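Side-chain contacts in arginase (Trypanosoma brucei brucei, PDB 4RHJ), which is of unknown function; it has the arginase-deacetylase fold but evolved without the binuclear manganese cluster, and arginase or agmatinase activity is uncertain: residues E125-L130 with V151-R156; F49-G54 with G144-S149. All blocks are in the same frame, centred on the assembly; numbering follows the deposited sequence.

Interaction 1: residues E125-L130 with V151-R156; sequences EASTEL and VEAYKR
The guanidinium group of R156 lies with one face against T128, whose OG1 sits over that face, while CA of A153 reaches its edge in the plane of the group. T128 OG1 is 3.0 Å from R156 NE, yet no hydrogen bond forms: a hydroxyl above the plane is poorly aligned with N-H groups that point within it. The arginine chain starts with CG anti to the backbone N (chi1 155°), then bends at chi2 and chi3, and this carries the planar end back over its own helix. There R156 NE gives A153 O, one turn earlier, a weak hydrogen bond of 3.5 Å. The T128 and R156 side chains cross at about a right angle.

Helices 116-131 and 148-157, inclined at 47° with segment axes 8.2 Å apart, meet beside it through small residues. The A153 methyl faces two hydroxyls, its CB 3.1 Å from S127 OG and 3.0 Å from T128 OG1, both tight. Alanine suits this place because T128 and A153 bring their CA atoms within 4.8 Å, leaving little room for a longer side chain. S127 OG bonds to S123 O and L124 O, and T128 OG1 to L124 O. With both hydroxyls held by carbonyls of their own helix, the helices meet here by tight packing, with no hydrogen bond between these segments and the exposed R156 at the edge.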
# COMPACT_ATOMS: atom_id res chain seq x y z
N GLU A 125 21.48 -31.00 0.33
CA GLU A 125 21.10 -32.39 0.55
C GLU A 125 19.59 -32.60 0.57
O GLU A 125 19.08 -33.58 0.04
CB GLU A 125 21.70 -32.89 1.86
CG GLU A 125 20.82 -33.86 2.59
CD GLU A 125 21.58 -34.62 3.61
OE1 GLU A 125 22.79 -34.34 3.76
OE2 GLU A 125 20.98 -35.50 4.26
N ALA A 126 18.86 -31.67 1.20
CA ALA A 126 17.40 -31.70 1.16
C ALA A 126 16.90 -31.58 -0.28
O ALA A 126 16.14 -32.42 -0.74
CB ALA A 126 16.83 -30.59 2.01
N SER A 127 17.32 -30.53 -0.97
CA SER A 127 16.86 -30.27 -2.33
C SER A 127 17.14 -31.46 -3.24
O SER A 127 16.27 -31.91 -3.99
CB SER A 127 17.53 -29.01 -2.88
OG SER A 127 18.94 -29.10 -2.82
N THR A 128 18.36 -31.98 -3.15
CA THR A 128 18.75 -33.20 -3.85
C THR A 128 17.82 -34.39 -3.54
O THR A 128 17.44 -35.16 -4.44
CB THR A 128 20.19 -33.60 -3.50
OG1 THR A 128 21.12 -32.67 -4.07
CG2 THR A 128 20.50 -34.98 -4.03
N GLU A 129 17.45 -34.54 -2.27
CA GLU A 129 16.64 -35.67 -1.83
C GLU A 129 15.16 -35.42 -2.05
O GLU A 129 14.35 -36.33 -1.93
CB GLU A 129 16.90 -35.98 -0.35
CG GLU A 129 16.56 -37.40 0.06
CD GLU A 129 17.79 -38.30 0.21
OE1 GLU A 129 18.91 -37.87 -0.12
OE2 GLU A 129 17.64 -39.45 0.68
N LEU A 130 14.81 -34.19 -2.38
CA LEU A 130 13.44 -33.85 -2.77
C LEU A 130 13.26 -33.98 -4.27
O LEU A 130 12.21 -34.41 -4.76
CB LEU A 130 13.08 -32.43 -2.32
CG LEU A 130 12.75 -32.34 -0.83
CD1 LEU A 130 12.16 -30.98 -0.46
CD2 LEU A 130 11.83 -33.50 -0.42
N VAL A 151 19.14 -25.08 -6.96
CA VAL A 151 19.45 -25.17 -8.38
C VAL A 151 20.71 -26.01 -8.61
O VAL A 151 20.87 -26.62 -9.66
CB VAL A 151 19.60 -23.77 -9.01
CG1 VAL A 151 20.65 -23.02 -8.32
CG2 VAL A 151 19.93 -23.87 -10.50
N GLU A 152 21.61 -26.08 -7.63
CA GLU A 152 22.82 -26.91 -7.80
C GLU A 152 22.57 -28.40 -7.58
O GLU A 152 23.25 -29.23 -8.18
CB GLU A 152 23.94 -26.42 -6.89
CG GLU A 152 24.69 -25.26 -7.50
CD GLU A 152 26.02 -25.03 -6.86
OE1 GLU A 152 26.10 -25.17 -5.62
OE2 GLU A 152 26.98 -24.72 -7.59
N ALA A 153 21.58 -28.73 -6.75
CA ALA A 153 21.08 -30.09 -6.60
C ALA A 153 20.40 -30.58 -7.88
O ALA A 153 20.35 -31.78 -8.15
CB ALA A 153 20.14 -30.17 -5.47
N TYR A 154 19.86 -29.63 -8.63
CA TYR A 154 19.12 -29.93 -9.86
C TYR A 154 20.07 -30.24 -11.00
O TYR A 154 19.87 -31.20 -11.75
CB TYR A 154 18.21 -28.76 -10.26
CG TYR A 154 17.20 -29.11 -11.31
CD1 TYR A 154 17.55 -29.18 -12.65
CD2 TYR A 154 15.89 -29.39 -10.96
CE1 TYR A 154 16.63 -29.52 -13.61
CE2 TYR A 154 14.95 -29.72 -11.92
CZ TYR A 154 15.33 -29.79 -13.23
OH TYR A 154 14.40 -30.12 -14.18
N LYS A 155 21.10 -29.41 -11.12
CA LYS A 155 22.09 -29.55 -12.16
C LYS A 155 23.01 -30.75 -11.90
O LYS A 155 23.60 -31.30 -12.81
CB LYS A 155 22.92 -28.27 -12.28
CG LYS A 155 23.58 -28.08 -13.63
CD LYS A 155 22.55 -27.93 -14.73
CE LYS A 155 23.20 -27.49 -16.02
NZ LYS A 155 22.21 -27.31 -17.09
N ARG A 156 23.12 -31.14 -10.64
CA ARG A 156 23.83 -32.36 -10.28
C ARG A 156 23.07 -33.56 -10.80
O ARG A 156 23.63 -34.43 -11.47
CB ARG A 156 24.01 -32.44 -8.77
CG ARG A 156 24.16 -33.85 -8.22
CD ARG A 156 23.44 -33.98 -6.89
NE ARG A 156 23.17 -32.67 -6.30
CZ ARG A 156 24.03 -32.00 -5.55
NH1 ARG A 156 25.23 -32.50 -5.30
NH2 ARG A 156 23.71 -30.81 -5.06

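Interaction 2: residues F49-G54 with G144-S149; sequences FGYGAG and GSATLS
Y51 meets S145 and A146 with different parts of its side chain, making one polar and one apolar contact. The polar one is a hydrogen bond from Y51 OH to S145 OG, 2.8 Å long, with the serine oxygen at the ring edge and in its plane. S145 OG also hydrogen-bonds D143 OD1, just before the segment, so this small hydroxyl links the tyrosine to an aspartate. Its chi1 of 44° places OG between the backbone N and the carbonyl carbon, turned toward Y51.

The apolar contact is a CH-pi interaction. A146 CB stands over one ring face, 3.6 Å from the centroid of the Y51 ring and 24° off the normal, displaced toward the CD2-CE2 side, where it comes within 3.4 Å of Y51 CD2. Alanine offers a methyl compact enough to lie against the ring. The backbone N of A53 lies over the opposite face, near the rim, and A53 CB packs 3.4 Å from S145 OG.

Backbone shape presents these groups. G144 to T147 form a type I turn, closed by T147 N to G144 O at 3.1 Å, with S145 and A146 at its two central positions. At phi 109° a side chain on G144 would press against the preceding carbonyl O, so glycine suits the place.

The contact joins loops following two adjacent parallel strands of the arginase-deacetylase sheet, 46-50 and 136-140, the second leading into helix 148-157. Helix 116-131 packs against Y51, W119 meeting its ring edge-to-face, while S139 of strand 136-140 touches both Y51 and A146.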
# COMPACT_ATOMS: atom_id res chain seq x y z
N PHE A 49 9.74 -27.04 2.74
CA PHE A 49 10.43 -26.97 4.01
C PHE A 49 10.76 -25.53 4.37
O PHE A 49 10.63 -24.63 3.56
CB PHE A 49 11.68 -27.85 4.00
CG PHE A 49 12.69 -27.48 2.96
CD1 PHE A 49 12.68 -28.08 1.72
CD2 PHE A 49 13.69 -26.57 3.25
CE1 PHE A 49 13.61 -27.77 0.78
CE2 PHE A 49 14.63 -26.25 2.33
CZ PHE A 49 14.59 -26.85 1.08
N GLY A 50 11.15 -25.34 5.63
CA GLY A 50 11.49 -24.03 6.15
C GLY A 50 12.98 -23.87 6.27
O GLY A 50 13.66 -24.68 6.87
N TYR A 51 13.48 -22.80 5.68
CA TYR A 51 14.90 -22.52 5.60
C TYR A 51 15.22 -21.21 6.33
O TYR A 51 14.56 -20.20 6.12
CB TYR A 51 15.31 -22.46 4.12
CG TYR A 51 16.79 -22.21 3.88
CD1 TYR A 51 17.73 -23.19 4.12
CD2 TYR A 51 17.22 -20.98 3.40
CE1 TYR A 51 19.07 -22.96 3.90
CE2 TYR A 51 18.55 -20.75 3.17
CZ TYR A 51 19.47 -21.73 3.43
OH TYR A 51 20.80 -21.49 3.19
N GLY A 52 16.24 -21.20 7.19
CA GLY A 52 16.44 -20.08 8.09
C GLY A 52 17.76 -19.35 8.03
O GLY A 52 18.11 -18.65 8.96
N ALA A 53 18.49 -19.48 6.92
CA ALA A 53 19.81 -18.88 6.81
C ALA A 53 19.78 -17.35 6.76
O ALA A 53 19.00 -16.74 6.04
CB ALA A 53 20.51 -19.41 5.59
N GLY A 54 20.65 -16.72 7.55
CA GLY A 54 20.72 -15.26 7.54
C GLY A 54 19.57 -14.49 8.17
O GLY A 54 19.51 -13.26 8.05
N GLY A 144 18.02 -16.01 0.89
CA GLY A 144 18.15 -16.18 -0.54
C GLY A 144 19.27 -17.12 -0.93
O GLY A 144 19.41 -17.43 -2.10
N SER A 145 20.04 -17.57 0.06
CA SER A 145 21.09 -18.57 -0.15
C SER A 145 20.56 -19.90 -0.66
O SER A 145 21.25 -20.64 -1.37
CB SER A 145 21.85 -18.80 1.14
OG SER A 145 20.96 -18.90 2.24
N ALA A 146 19.32 -20.21 -0.28
CA ALA A 146 18.64 -21.41 -0.74
C ALA A 146 18.19 -21.29 -2.19
O ALA A 146 17.26 -21.97 -2.62
CB ALA A 146 17.44 -21.71 0.13
N THR A 147 18.82 -20.39 -2.95
CA THR A 147 18.63 -20.39 -4.39
C THR A 147 19.79 -21.17 -4.98
O THR A 147 19.59 -22.11 -5.73
CB THR A 147 18.55 -18.97 -4.97
OG1 THR A 147 17.25 -18.44 -4.68
CG2 THR A 147 18.77 -18.98 -6.49
N LEU A 148 20.99 -20.81 -4.55
CA LEU A 148 22.22 -21.47 -4.94
C LEU A 148 22.17 -23.00 -4.78
O LEU A 148 22.42 -23.73 -5.72
CB LEU A 148 23.38 -20.87 -4.14
CG LEU A 148 24.78 -21.48 -4.22
CD1 LEU A 148 25.24 -21.61 -5.67
CD2 LEU A 148 25.74 -20.62 -3.42
N SER A 149 21.84 -23.47 -3.58
CA SER A 149 21.88 -24.90 -3.25
C SER A 149 20.88 -25.74 -4.04
O SER A 149 21.21 -26.82 -4.50
CB SER A 149 21.61 -25.11 -1.76
OG SER A 149 22.05 -24.00 -0.99

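Interactions 1 and 2 have centres about 13 Å apart and share helix 148-157. Interaction 1 joins the body of this helix to helix 116-131, whereas interaction 2 joins the segment after strand 46-50 to the turn before helix 148-157. Along the chain the segments alternate, 49-54, 125-130, 144-149 and 151-156, so the two contacts cross along the chain. They also touch directly, L130 CD1 lying 3.7 Å from F49 CD1. Interaction 2 is the more buried: the side chain of S145 lies about 11 Å from that of D244, a manganese ligand in another crystal structure of this protein but with no metal bound here. Interaction 1 is structural packing away from that site.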